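PDB 6HNU: aromatic amino acid aminotransferase I from Candida albicans WO-1, which probably catalyses the pyridoxal-phosphate-dependent transfer of the amino group of aromatic L-amino acids to 2-oxoglutarate, giving aromatic oxo-acids and L-glutamate. Local coordinates for residues B[291-296]-B[309-314]; B[117-122]-B[132-137]; B[54-59]-B[84-89]; B[101-106]-B[333-338]. All blocks are in the same frame, centred on the assembly; numbering follows the deposited sequence.

Interaction 1 (B[291-296]-B[309-314]); sequences RVVRLD and GWIVGQ
Asp296 lies across the indole of Trp310, where two antiparallel strands of a beta hairpin pair. Its CB sits over one face of the ring, 3.4 Å from the centroid of the five-membered ring of Trp310, a CH-pi contact in which the methylene is pressed close against the rim. Trp310 can offer this face because its CG stands between its own backbone N and carbonyl carbon (chi1 64°), folding the flat ring back beside the neighbouring strand. Although Asp296 OD2 is 3.0 Å from Trp310 NE1, the angle is too poor for a hydrogen bond; the indole N-H makes a weak hydrogen bond to the hydroxyl of Thr122. The carboxylate instead pairs with its strand-mate two residues back: Arg294 NE gives a salt bridge to Asp296 OD1 of 2.9 Å, on the syn side. Val312 completes this face of the sheet. Its CB meets Arg294 CB at 4.1 Å and its CG2 touches the carboxylate, a compact branched residue suited to a strand packed under helix 112-126.

The backbones hold the register with paired bonds at Arg294-Val312 and Asp296-Trp310. Gly309, lacking a side chain, lets its CA come within 3.2 Å of Asp296 O. On the other face, Val293 CG1 and Ile311 CG2 are tightly packed at 3.5 Å.

Arg294 also bridges to Glu245, so one cation lies between two acids and would probably help keep Asp296 ionised. The end of the first strand and the connection bring Ser297, Ser299, Lys300 and Arg307 to the pyridoxal phosphate pocket, and the salt bridges and paired strands probably help hold the base of that connection.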
# COMPACT_ATOMS: atom_id res chain seq x y z
N ARG B 291 7.42 11.95 -21.52
CA ARG B 291 6.38 12.67 -20.75
C ARG B 291 5.19 11.73 -20.48
O ARG B 291 4.09 12.24 -20.12
CB ARG B 291 6.03 13.95 -21.51
CG ARG B 291 5.37 13.71 -22.87
CD ARG B 291 4.80 14.98 -23.45
NE ARG B 291 5.83 15.99 -23.64
CZ ARG B 291 6.10 16.99 -22.80
NH1 ARG B 291 7.10 17.82 -23.08
NH2 ARG B 291 5.37 17.21 -21.73
N VAL B 292 5.36 10.43 -20.69
CA VAL B 292 4.28 9.44 -20.37
C VAL B 292 4.66 8.70 -19.09
O VAL B 292 5.82 8.23 -18.99
CB VAL B 292 3.96 8.49 -21.53
CG1 VAL B 292 2.83 7.53 -21.19
CG2 VAL B 292 3.59 9.25 -22.78
N VAL B 293 3.69 8.53 -18.19
CA VAL B 293 3.78 7.57 -17.07
C VAL B 293 2.67 6.56 -17.27
O VAL B 293 1.50 6.97 -17.40
CB VAL B 293 3.76 8.25 -15.70
CG1 VAL B 293 3.98 7.26 -14.57
CG2 VAL B 293 4.82 9.34 -15.62
N ARG B 294 3.04 5.29 -17.31
CA ARG B 294 2.08 4.17 -17.45
C ARG B 294 1.88 3.47 -16.10
O ARG B 294 2.87 3.14 -15.41
CB ARG B 294 2.55 3.20 -18.53
CG ARG B 294 1.68 1.97 -18.70
CD ARG B 294 2.26 1.01 -19.73
NE ARG B 294 1.33 -0.03 -20.12
CZ ARG B 294 0.46 0.04 -21.12
NH1 ARG B 294 0.33 1.14 -21.81
NH2 ARG B 294 -0.34 -0.98 -21.37
N LEU B 295 0.62 3.24 -15.73
CA LEU B 295 0.24 2.47 -14.52
C LEU B 295 -0.18 1.08 -15.00
O LEU B 295 -1.24 0.92 -15.65
CB LEU B 295 -0.86 3.18 -13.74
CG LEU B 295 -0.72 4.70 -13.64
CD1 LEU B 295 -1.86 5.28 -12.83
CD2 LEU B 295 0.62 5.12 -13.04
N ASP B 296 0.66 0.09 -14.75
CA ASP B 296 0.39 -1.32 -15.13
C ASP B 296 0.02 -2.17 -13.93
O ASP B 296 0.59 -1.96 -12.83
CB ASP B 296 1.63 -1.96 -15.78
CG ASP B 296 1.75 -1.69 -17.26
OD1 ASP B 296 0.77 -1.95 -17.97
OD2 ASP B 296 2.88 -1.32 -17.72
N GLY B 309 1.60 -4.17 -9.02
CA GLY B 309 1.66 -3.63 -10.36
C GLY B 309 3.00 -2.97 -10.52
O GLY B 309 3.96 -3.23 -9.70
N TRP B 310 3.10 -2.16 -11.54
CA TRP B 310 4.35 -1.41 -11.76
C TRP B 310 4.04 -0.09 -12.46
O TRP B 310 2.89 0.17 -12.92
CB TRP B 310 5.41 -2.28 -12.46
CG TRP B 310 5.04 -2.72 -13.83
CD1 TRP B 310 5.44 -2.14 -14.99
CD2 TRP B 310 4.18 -3.81 -14.19
NE1 TRP B 310 4.91 -2.82 -16.05
CE2 TRP B 310 4.12 -3.83 -15.59
CE3 TRP B 310 3.45 -4.75 -13.46
CZ2 TRP B 310 3.36 -4.77 -16.29
CZ3 TRP B 310 2.69 -5.67 -14.15
CH2 TRP B 310 2.65 -5.68 -15.54
N ILE B 311 5.06 0.76 -12.51
CA ILE B 311 4.94 2.11 -13.09
C ILE B 311 6.09 2.23 -14.07
O ILE B 311 7.22 1.91 -13.67
CB ILE B 311 4.96 3.18 -11.99
CG1 ILE B 311 3.82 2.97 -10.97
CG2 ILE B 311 4.93 4.59 -12.55
CD1 ILE B 311 4.00 3.72 -9.65
N VAL B 312 5.80 2.65 -15.31
CA VAL B 312 6.78 2.86 -16.39
C VAL B 312 6.91 4.36 -16.63
O VAL B 312 5.89 5.04 -16.83
CB VAL B 312 6.45 2.12 -17.68
CG1 VAL B 312 7.65 2.10 -18.60
CG2 VAL B 312 5.92 0.71 -17.40
N GLY B 313 8.14 4.83 -16.71
CA GLY B 313 8.42 6.24 -16.99
C GLY B 313 9.89 6.56 -16.89
O GLY B 313 10.75 5.66 -16.76
N GLN B 314 10.21 7.85 -17.02
CA GLN B 314 11.64 8.22 -17.09
C GLN B 314 12.23 8.11 -15.69
O GLN B 314 11.50 8.30 -14.70
CB GLN B 314 11.85 9.55 -17.80
CG GLN B 314 11.27 10.76 -17.13
CD GLN B 314 11.89 11.99 -17.77
OE1 GLN B 314 13.08 12.26 -17.56
NE2 GLN B 314 11.15 12.68 -18.62
O HOH W 1 7.97 9.50 -17.86

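Interaction 2 (B[117-122]-B[132-137])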
# COMPACT_ATOMS: atom_id res chain seq x y z
N PHE B 117 11.96 -9.32 -15.05
CA PHE B 117 10.92 -9.95 -15.87
C PHE B 117 9.98 -8.87 -16.39
O PHE B 117 9.66 -8.84 -17.59
CB PHE B 117 10.13 -11.00 -15.11
CG PHE B 117 9.18 -11.74 -16.01
CD1 PHE B 117 7.94 -11.19 -16.33
CD2 PHE B 117 9.50 -12.98 -16.52
CE1 PHE B 117 7.05 -11.86 -17.13
CE2 PHE B 117 8.63 -13.64 -17.35
CZ PHE B 117 7.40 -13.09 -17.64
N ILE B 118 9.53 -7.99 -15.51
CA ILE B 118 8.47 -7.01 -15.86
C ILE B 118 9.08 -5.94 -16.78
O ILE B 118 8.39 -5.48 -17.70
CB ILE B 118 7.81 -6.54 -14.53
CG1 ILE B 118 6.29 -6.55 -14.62
CG2 ILE B 118 8.35 -5.22 -14.05
CD1 ILE B 118 5.72 -7.89 -15.03
N LYS B 119 10.37 -5.64 -16.65
CA LYS B 119 11.04 -4.71 -17.58
C LYS B 119 11.17 -5.35 -18.97
O LYS B 119 10.91 -4.66 -19.98
CB LYS B 119 12.36 -4.22 -17.00
CG LYS B 119 13.00 -3.12 -17.82
CD LYS B 119 14.18 -2.41 -17.16
CE LYS B 119 14.67 -1.22 -17.96
NZ LYS B 119 15.70 -0.44 -17.24
N GLU B 120 11.54 -6.62 -19.05
CA GLU B 120 11.62 -7.33 -20.34
C GLU B 120 10.24 -7.35 -21.00
O GLU B 120 10.15 -7.08 -22.18
CB GLU B 120 12.09 -8.76 -20.14
CG GLU B 120 13.56 -8.85 -19.74
CD GLU B 120 14.06 -10.23 -19.32
OE1 GLU B 120 13.25 -11.12 -18.91
OE2 GLU B 120 15.28 -10.40 -19.37
N HIS B 121 9.21 -7.72 -20.23
CA HIS B 121 7.80 -7.69 -20.69
C HIS B 121 7.46 -6.32 -21.30
O HIS B 121 7.01 -6.27 -22.49
CB HIS B 121 6.86 -8.07 -19.56
CG HIS B 121 5.43 -7.85 -19.93
ND1 HIS B 121 4.76 -8.69 -20.83
CD2 HIS B 121 4.56 -6.87 -19.58
CE1 HIS B 121 3.53 -8.22 -21.00
NE2 HIS B 121 3.38 -7.09 -20.25
N THR B 122 7.72 -5.26 -20.54
CA THR B 122 7.43 -3.86 -20.95
C THR B 122 8.14 -3.56 -22.28
O THR B 122 7.48 -3.06 -23.21
CB THR B 122 7.80 -2.89 -19.83
OG1 THR B 122 6.95 -3.21 -18.74
CG2 THR B 122 7.62 -1.43 -20.22
N ASN B 132 16.53 6.47 -21.12
CA ASN B 132 16.59 6.56 -19.63
C ASN B 132 15.19 6.30 -19.05
O ASN B 132 14.67 7.12 -18.29
CB ASN B 132 17.17 7.90 -19.15
CG ASN B 132 16.55 9.14 -19.77
OD1 ASN B 132 16.18 9.16 -20.95
ND2 ASN B 132 16.49 10.20 -18.98
N TRP B 133 14.63 5.15 -19.38
CA TRP B 133 13.30 4.69 -18.89
C TRP B 133 13.53 3.60 -17.86
O TRP B 133 14.65 2.95 -17.82
CB TRP B 133 12.39 4.21 -20.02
CG TRP B 133 12.77 2.90 -20.62
CD1 TRP B 133 13.74 2.72 -21.57
CD2 TRP B 133 12.26 1.59 -20.32
NE1 TRP B 133 13.83 1.40 -21.91
CE2 TRP B 133 12.97 0.67 -21.14
CE3 TRP B 133 11.26 1.08 -19.47
CZ2 TRP B 133 12.70 -0.71 -21.14
CZ3 TRP B 133 11.01 -0.28 -19.45
CH2 TRP B 133 11.71 -1.15 -20.29
N ASP B 134 12.55 3.41 -17.00
CA ASP B 134 12.64 2.35 -15.98
C ASP B 134 11.24 1.91 -15.58
O ASP B 134 10.25 2.47 -16.09
CB ASP B 134 13.45 2.82 -14.77
CG ASP B 134 14.25 1.69 -14.13
OD1 ASP B 134 14.33 0.57 -14.72
OD2 ASP B 134 14.76 1.93 -13.05
N VAL B 135 11.22 0.87 -14.76
CA VAL B 135 10.02 0.37 -14.07
C VAL B 135 10.32 0.31 -12.58
O VAL B 135 11.45 -0.07 -12.19
CB VAL B 135 9.61 -0.99 -14.64
CG1 VAL B 135 9.27 -0.88 -16.11
CG2 VAL B 135 10.70 -2.02 -14.46
N ILE B 136 9.33 0.66 -11.78
CA ILE B 136 9.32 0.46 -10.31
C ILE B 136 8.02 -0.28 -9.97
O ILE B 136 7.06 -0.24 -10.75
CB ILE B 136 9.45 1.82 -9.58
CG1 ILE B 136 8.31 2.79 -9.91
CG2 ILE B 136 10.83 2.41 -9.87
CD1 ILE B 136 8.23 4.03 -9.03
N VAL B 137 8.02 -0.95 -8.85
CA VAL B 137 6.83 -1.68 -8.37
C VAL B 137 5.83 -0.68 -7.79
O VAL B 137 6.19 0.44 -7.33
CB VAL B 137 7.23 -2.79 -7.39
CG1 VAL B 137 8.08 -3.81 -8.10
CG2 VAL B 137 7.89 -2.25 -6.13
O HOH W 2 16.42 1.35 -19.45
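Lys119 and Val135 have the nearest CA atoms across the contact, 6.3 Å apart, where helix 117-122 runs across strand 133-137 with an axis separation of 8.7 Å and an angle of 134° between the chain directions. At this spacing side chains must fill the gap, and Lys119 contributes the most surface.

Lys119 is extended throughout, its CG pointing opposite the backbone N (chi1 -172°), and reaches over the indole of Trp133. Its CG approaches Trp133 CH2 at 3.4 Å, and farther along CE lies over the six-membered ring of Trp133, 3.8 Å from the centroid. The ammonium is above the same face, 4.9 Å from that centroid and only 7° off the ring normal, a cation-pi contact. It ends in a salt bridge, Lys119 NZ to Asp134 OD1 at 3.0 Å, reached from above the carboxylate plane, while a water joins it to Trp133 O. A long amphipathic chain suits this place: methylenes on the aromatic face, charge on the acid.

Deeper in, Val135 directs CG2 at Lys119 CB and at Ile118 CG2, the latter 4.0 Å away. Thr122 turns its methyl to Trp133 CZ3 at 3.7 Å, since its OG1 is folded back onto the backbone carbonyl of Ile118, which also accepts the helical N-H of Thr122 from the opposite face.

Strand 133-138 is an outermost strand, within this chain, of the central mixed sheet of the PLP-binding domain and hydrogen-bonds to strand 309-314. Helix 112-126 covers one face of both strands, with Ile118 on Trp310 and Thr122 on Val312, while helix 315-327 packs against Asp134 and Ile136.

Interaction 3 (B[54-59]-B[84-89])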
# COMPACT_ATOMS: atom_id res chain seq x y z
N PRO B 54 8.69 -17.22 10.32
CA PRO B 54 8.08 -18.55 10.49
C PRO B 54 7.54 -19.16 9.19
O PRO B 54 6.44 -19.67 9.19
CB PRO B 54 6.98 -18.26 11.52
CG PRO B 54 6.50 -16.86 11.12
CD PRO B 54 7.79 -16.14 10.77
N PHE B 55 8.30 -19.03 8.11
CA PHE B 55 7.93 -19.50 6.75
C PHE B 55 9.13 -20.17 6.11
O PHE B 55 10.04 -19.48 5.67
CB PHE B 55 7.41 -18.36 5.87
CG PHE B 55 6.27 -17.59 6.48
CD1 PHE B 55 4.97 -18.05 6.41
CD2 PHE B 55 6.51 -16.38 7.11
CE1 PHE B 55 3.92 -17.32 6.92
CE2 PHE B 55 5.46 -15.66 7.65
CZ PHE B 55 4.17 -16.12 7.55
N GLU B 56 9.11 -21.50 6.08
CA GLU B 56 10.24 -22.32 5.55
C GLU B 56 10.11 -22.35 4.04
O GLU B 56 11.14 -22.40 3.33
CB GLU B 56 10.25 -23.74 6.15
CG GLU B 56 11.26 -24.65 5.48
CD GLU B 56 12.68 -24.17 5.54
OE1 GLU B 56 12.99 -23.37 6.46
OE2 GLU B 56 13.50 -24.56 4.66
N LYS B 57 8.88 -22.32 3.56
CA LYS B 57 8.58 -22.22 2.13
C LYS B 57 7.11 -21.87 1.93
O LYS B 57 6.30 -22.06 2.88
CB LYS B 57 8.93 -23.52 1.39
CG LYS B 57 7.88 -24.61 1.39
CD LYS B 57 8.30 -25.81 0.54
CE LYS B 57 7.30 -26.94 0.64
NZ LYS B 57 7.79 -28.19 0.01
N VAL B 58 6.84 -21.34 0.75
CA VAL B 58 5.46 -21.15 0.22
C VAL B 58 5.40 -21.86 -1.13
O VAL B 58 6.46 -21.93 -1.86
CB VAL B 58 5.08 -19.66 0.11
CG1 VAL B 58 5.95 -18.90 -0.87
CG2 VAL B 58 3.63 -19.53 -0.30
N THR B 59 4.25 -22.45 -1.42
CA THR B 59 4.01 -23.11 -2.73
C THR B 59 2.70 -22.59 -3.29
O THR B 59 1.89 -22.10 -2.51
CB THR B 59 4.02 -24.64 -2.60
OG1 THR B 59 2.78 -25.04 -2.02
CG2 THR B 59 5.17 -25.15 -1.76
N GLU B 84 7.46 -23.53 -5.94
CA GLU B 84 7.96 -23.52 -4.56
C GLU B 84 8.96 -22.37 -4.42
O GLU B 84 9.86 -22.23 -5.29
CB GLU B 84 8.64 -24.84 -4.24
CG GLU B 84 7.70 -26.02 -4.28
CD GLU B 84 8.28 -27.23 -3.56
OE1 GLU B 84 9.44 -27.54 -3.85
OE2 GLU B 84 7.59 -27.81 -2.67
N VAL B 85 8.73 -21.55 -3.40
CA VAL B 85 9.74 -20.59 -2.92
C VAL B 85 10.14 -20.95 -1.49
O VAL B 85 9.38 -20.70 -0.53
CB VAL B 85 9.25 -19.14 -3.05
CG1 VAL B 85 10.39 -18.21 -2.71
CG2 VAL B 85 8.73 -18.88 -4.48
N PHE B 86 11.34 -21.50 -1.34
CA PHE B 86 11.96 -21.78 -0.04
C PHE B 86 12.53 -20.49 0.57
O PHE B 86 12.85 -19.52 -0.16
CB PHE B 86 13.06 -22.82 -0.23
CG PHE B 86 12.55 -24.20 -0.52
CD1 PHE B 86 12.28 -24.60 -1.82
CD2 PHE B 86 12.34 -25.10 0.51
CE1 PHE B 86 11.84 -25.89 -2.08
CE2 PHE B 86 11.87 -26.39 0.25
CZ PHE B 86 11.62 -26.77 -1.04
N LYS B 87 12.71 -20.54 1.90
CA LYS B 87 13.37 -19.48 2.70
C LYS B 87 14.81 -19.29 2.21
O LYS B 87 15.24 -18.10 2.08
CB LYS B 87 13.30 -19.87 4.18
CG LYS B 87 13.93 -18.89 5.17
CD LYS B 87 13.27 -19.01 6.53
CE LYS B 87 13.90 -18.19 7.60
NZ LYS B 87 13.32 -18.49 8.92
N LYS B 88 15.53 -20.38 1.94
CA LYS B 88 16.98 -20.30 1.59
C LYS B 88 17.19 -20.43 0.08
O LYS B 88 16.63 -21.36 -0.53
CB LYS B 88 17.78 -21.40 2.30
CG LYS B 88 17.76 -21.37 3.83
CD LYS B 88 18.73 -22.35 4.51
CE LYS B 88 19.07 -23.57 3.68
NZ LYS B 88 19.73 -24.64 4.47
N ALA B 89 18.02 -19.54 -0.49
CA ALA B 89 18.36 -19.51 -1.93
C ALA B 89 18.81 -20.91 -2.42
O ALA B 89 18.32 -21.37 -3.50
CB ALA B 89 19.40 -18.46 -2.18
O HOH W 3 14.76 -23.22 2.74
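Lys57 swings its CG between its own backbone N and carbonyl carbon (chi1 85°) and then runs fully extended, alongside Phe86 and on toward Glu84. Glu84 answers with CG anti to its carbonyl carbon (chi1 -64°) and a chain that leans across, so that Lys57 NZ meets Glu84 OE2 in a salt bridge of 2.7 Å. The ammonium comes from above the carboxylate plane, 38° out of it. On the way, Lys57 CD crosses the face of the Phe86 ring, 4.0 Å from its centroid, a CH-pi contact that uses the aliphatic middle of the lysine. The methyl of Thr59, CG2, packs on Glu84 CG at 3.7 Å, behind the acid.

Strands 57-62 and 81-86 form a two-stranded antiparallel sheet. Val58 and Val85 form a hydrogen-bonded pair, their side chains on the face opposite Lys57, where Leu99, Leu339 and Ala342 cover them; beta-branched valine suits this buried side. The sheet runs on across the dimer interface, for Lys57 to Thr59 pair with an antiparallel strand of the second subunit, and the hydroxyl of Thr59 is hydrogen-bonded to that of Thr59 of the second subunit.

Where the strand gives way to loop, Lys87 N donates to Glu56 O over 2.8 Å. Lys87 CD passes 3.4 Å from the buried carbonyl Phe55 O, which has no polar partner, and its NZ continues to Phe53 O.

Interaction 4 (B[101-106]-B[333-338]). With PLP (pyridoxal-5'-phosphate), chain D; PHE (phenylalanine), chain E.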
# COMPACT_ATOMS: atom_id res chain seq x y z
N ARG B 101 14.91 -13.22 1.86
CA ARG B 101 15.07 -11.92 1.15
C ARG B 101 13.69 -11.31 0.78
O ARG B 101 13.47 -10.11 1.10
CB ARG B 101 15.98 -12.13 -0.06
CG ARG B 101 16.29 -10.87 -0.87
CD ARG B 101 17.56 -11.01 -1.73
NE ARG B 101 17.40 -12.16 -2.61
CZ ARG B 101 16.97 -12.12 -3.87
NH1 ARG B 101 16.74 -10.96 -4.46
NH2 ARG B 101 16.79 -13.25 -4.54
N SER B 102 12.73 -12.07 0.19
CA SER B 102 11.43 -11.46 -0.21
C SER B 102 10.60 -11.04 1.02
O SER B 102 9.76 -10.14 0.88
CB SER B 102 10.65 -12.38 -1.16
OG SER B 102 10.66 -13.73 -0.72
N LEU B 103 10.78 -11.67 2.19
CA LEU B 103 10.04 -11.34 3.45
C LEU B 103 10.87 -10.39 4.35
O LEU B 103 10.37 -9.98 5.42
CB LEU B 103 9.67 -12.64 4.19
CG LEU B 103 8.67 -13.54 3.48
CD1 LEU B 103 8.27 -14.69 4.40
CD2 LEU B 103 7.43 -12.75 3.05
N GLN B 104 12.07 -10.01 3.91
CA GLN B 104 12.90 -8.97 4.56
C GLN B 104 12.52 -7.59 4.00
O GLN B 104 12.11 -7.52 2.84
CB GLN B 104 14.39 -9.26 4.32
CG GLN B 104 15.35 -8.32 5.05
CD GLN B 104 15.07 -8.23 6.54
OE1 GLN B 104 14.21 -7.48 6.99
NE2 GLN B 104 15.81 -9.00 7.33
N TYR B 105 12.73 -6.51 4.74
CA TYR B 105 12.69 -5.16 4.12
C TYR B 105 13.68 -5.16 2.94
O TYR B 105 14.73 -5.82 3.01
CB TYR B 105 13.06 -4.08 5.11
CG TYR B 105 12.09 -3.87 6.25
CD1 TYR B 105 10.92 -3.16 6.05
CD2 TYR B 105 12.36 -4.35 7.51
CE1 TYR B 105 10.06 -2.89 7.09
CE2 TYR B 105 11.49 -4.13 8.56
CZ TYR B 105 10.34 -3.39 8.35
OH TYR B 105 9.49 -3.18 9.37
N GLY B 106 13.37 -4.44 1.86
CA GLY B 106 14.35 -4.26 0.78
C GLY B 106 14.15 -2.97 0.02
O GLY B 106 13.36 -2.12 0.48
N SER B 333 3.63 -6.71 -0.85
CA SER B 333 3.76 -8.01 -0.17
C SER B 333 4.89 -8.84 -0.81
O SER B 333 4.87 -9.06 -2.07
CB SER B 333 2.49 -8.81 -0.24
OG SER B 333 2.72 -10.15 0.18
N GLY B 334 5.77 -9.35 0.04
CA GLY B 334 6.87 -10.22 -0.38
C GLY B 334 6.29 -11.52 -0.89
O GLY B 334 6.86 -12.15 -1.79
N PHE B 335 5.16 -11.96 -0.31
CA PHE B 335 4.47 -13.17 -0.79
C PHE B 335 3.95 -12.89 -2.19
O PHE B 335 4.16 -13.73 -3.06
CB PHE B 335 3.35 -13.62 0.15
CG PHE B 335 3.81 -14.16 1.48
CD1 PHE B 335 4.53 -15.34 1.54
CD2 PHE B 335 3.48 -13.53 2.66
CE1 PHE B 335 4.96 -15.84 2.77
CE2 PHE B 335 3.91 -14.02 3.89
CZ PHE B 335 4.63 -15.19 3.93
N SER B 336 3.26 -11.77 -2.45
CA SER B 336 2.76 -11.47 -3.82
C SER B 336 3.95 -11.43 -4.80
O SER B 336 3.88 -12.00 -5.92
CB SER B 336 1.98 -10.16 -3.85
OG SER B 336 0.76 -10.30 -3.16
N GLU B 337 5.02 -10.74 -4.44
CA GLU B 337 6.09 -10.46 -5.44
C GLU B 337 6.89 -11.75 -5.70
O GLU B 337 7.30 -11.99 -6.86
CB GLU B 337 6.98 -9.33 -4.95
CG GLU B 337 7.60 -8.58 -6.09
CD GLU B 337 8.40 -7.36 -5.69
OE1 GLU B 337 8.05 -6.71 -4.70
OE2 GLU B 337 9.38 -7.09 -6.39
N ALA B 338 7.13 -12.54 -4.65
CA ALA B 338 7.85 -13.82 -4.76
C ALA B 338 7.00 -14.83 -5.55
O ALA B 338 7.56 -15.50 -6.45
CB ALA B 338 8.22 -14.35 -3.40
N1 PLP D . 7.26 2.53 12.92
C2 PLP D . 8.42 2.60 13.57
C2A PLP D . 8.55 3.55 14.70
C3 PLP D . 9.52 1.80 13.19
O3 PLP D . 10.69 1.93 13.86
C4 PLP D . 9.38 0.93 12.08
C4A PLP D . 10.52 0.11 11.66
C5 PLP D . 8.15 0.88 11.43
C6 PLP D . 7.15 1.73 11.84
C5A PLP D . 7.93 -0.02 10.24
O4P PLP D . 6.62 -0.64 10.26
P PLP D . 6.04 -1.57 9.08
O1P PLP D . 5.75 -0.63 7.91
O2P PLP D . 4.85 -2.18 9.77
O3P PLP D . 7.14 -2.59 8.76
N PHE E . 11.67 0.57 10.94
CA PHE E . 12.66 0.05 9.94
C PHE E . 14.05 0.65 10.25
O PHE E . 14.78 1.10 9.36
CB PHE E . 12.16 0.35 8.52
CG PHE E . 13.20 0.27 7.43
CD1 PHE E . 14.06 -0.82 7.34
CD2 PHE E . 13.32 1.29 6.50
CE1 PHE E . 15.01 -0.89 6.33
CE2 PHE E . 14.28 1.21 5.49
CZ PHE E . 15.11 0.12 5.41
OXT PHE E . 14.47 0.70 11.42
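Leu103 lies with one methyl square over the ring of Phe335: CD2 stands 3.8 Å from the ring centroid, only 9° off the normal, a CH-pi contact above its centre. The other methyl leans past the rim, with Leu103 CD1 3.7 Å from Phe335 CZ. The forked leucine thus covers one face of a ring that meets Phe55 edge-to-face.

Beside it the backbones close in. Ser102 O comes 3.2 Å from Gly334 CA, an approach possible because glycine has no side chain there. Ser102 aims its CB at Ala338, while its hydroxyl is hydrogen-bonded to Ile97 O, just before helix 99-102. At the start of helix 334-377, Ser333 OG at the N-cap accepts from Ser336 N.

Two residues after Leu103, Tyr105 reaches the cofactor. Tyr105 OH donates a very short hydrogen bond, 2.5 Å, to O3P of pyridoxal phosphate, and its ring offers a face to the bound phenylalanine. The cofactor is also hydrogen-bonded to Arg307 and Ser297 of the second subunit, so the active site is shared.

The contact therefore fastens short helix 99-102 to the first turn of helix 334-377 at the dimer interface, with strand 57-62 and strand 81-86 close by.

In the fold
From the N terminus, interaction 3 closes first, drawing 54-59 onto 84-89 in the small sheet that continues into the second subunit. Segment 101-106 then opens the longest loop, which interaction 4 closes at 333-338, 227 residues on between nearest ends. Nested within that loop, and in series with each other, are interaction 2, which lays helix 112-126 on an edge strand, and interaction 1, the hairpin of the same mixed sheet; the two share neighbouring strands 133-138 and 309-314. No loops cross. Interactions 3 and 4 touch through Phe55, at the dimer interface, whereas 1 and 3 stay about 17 Å apart at their nearest atoms.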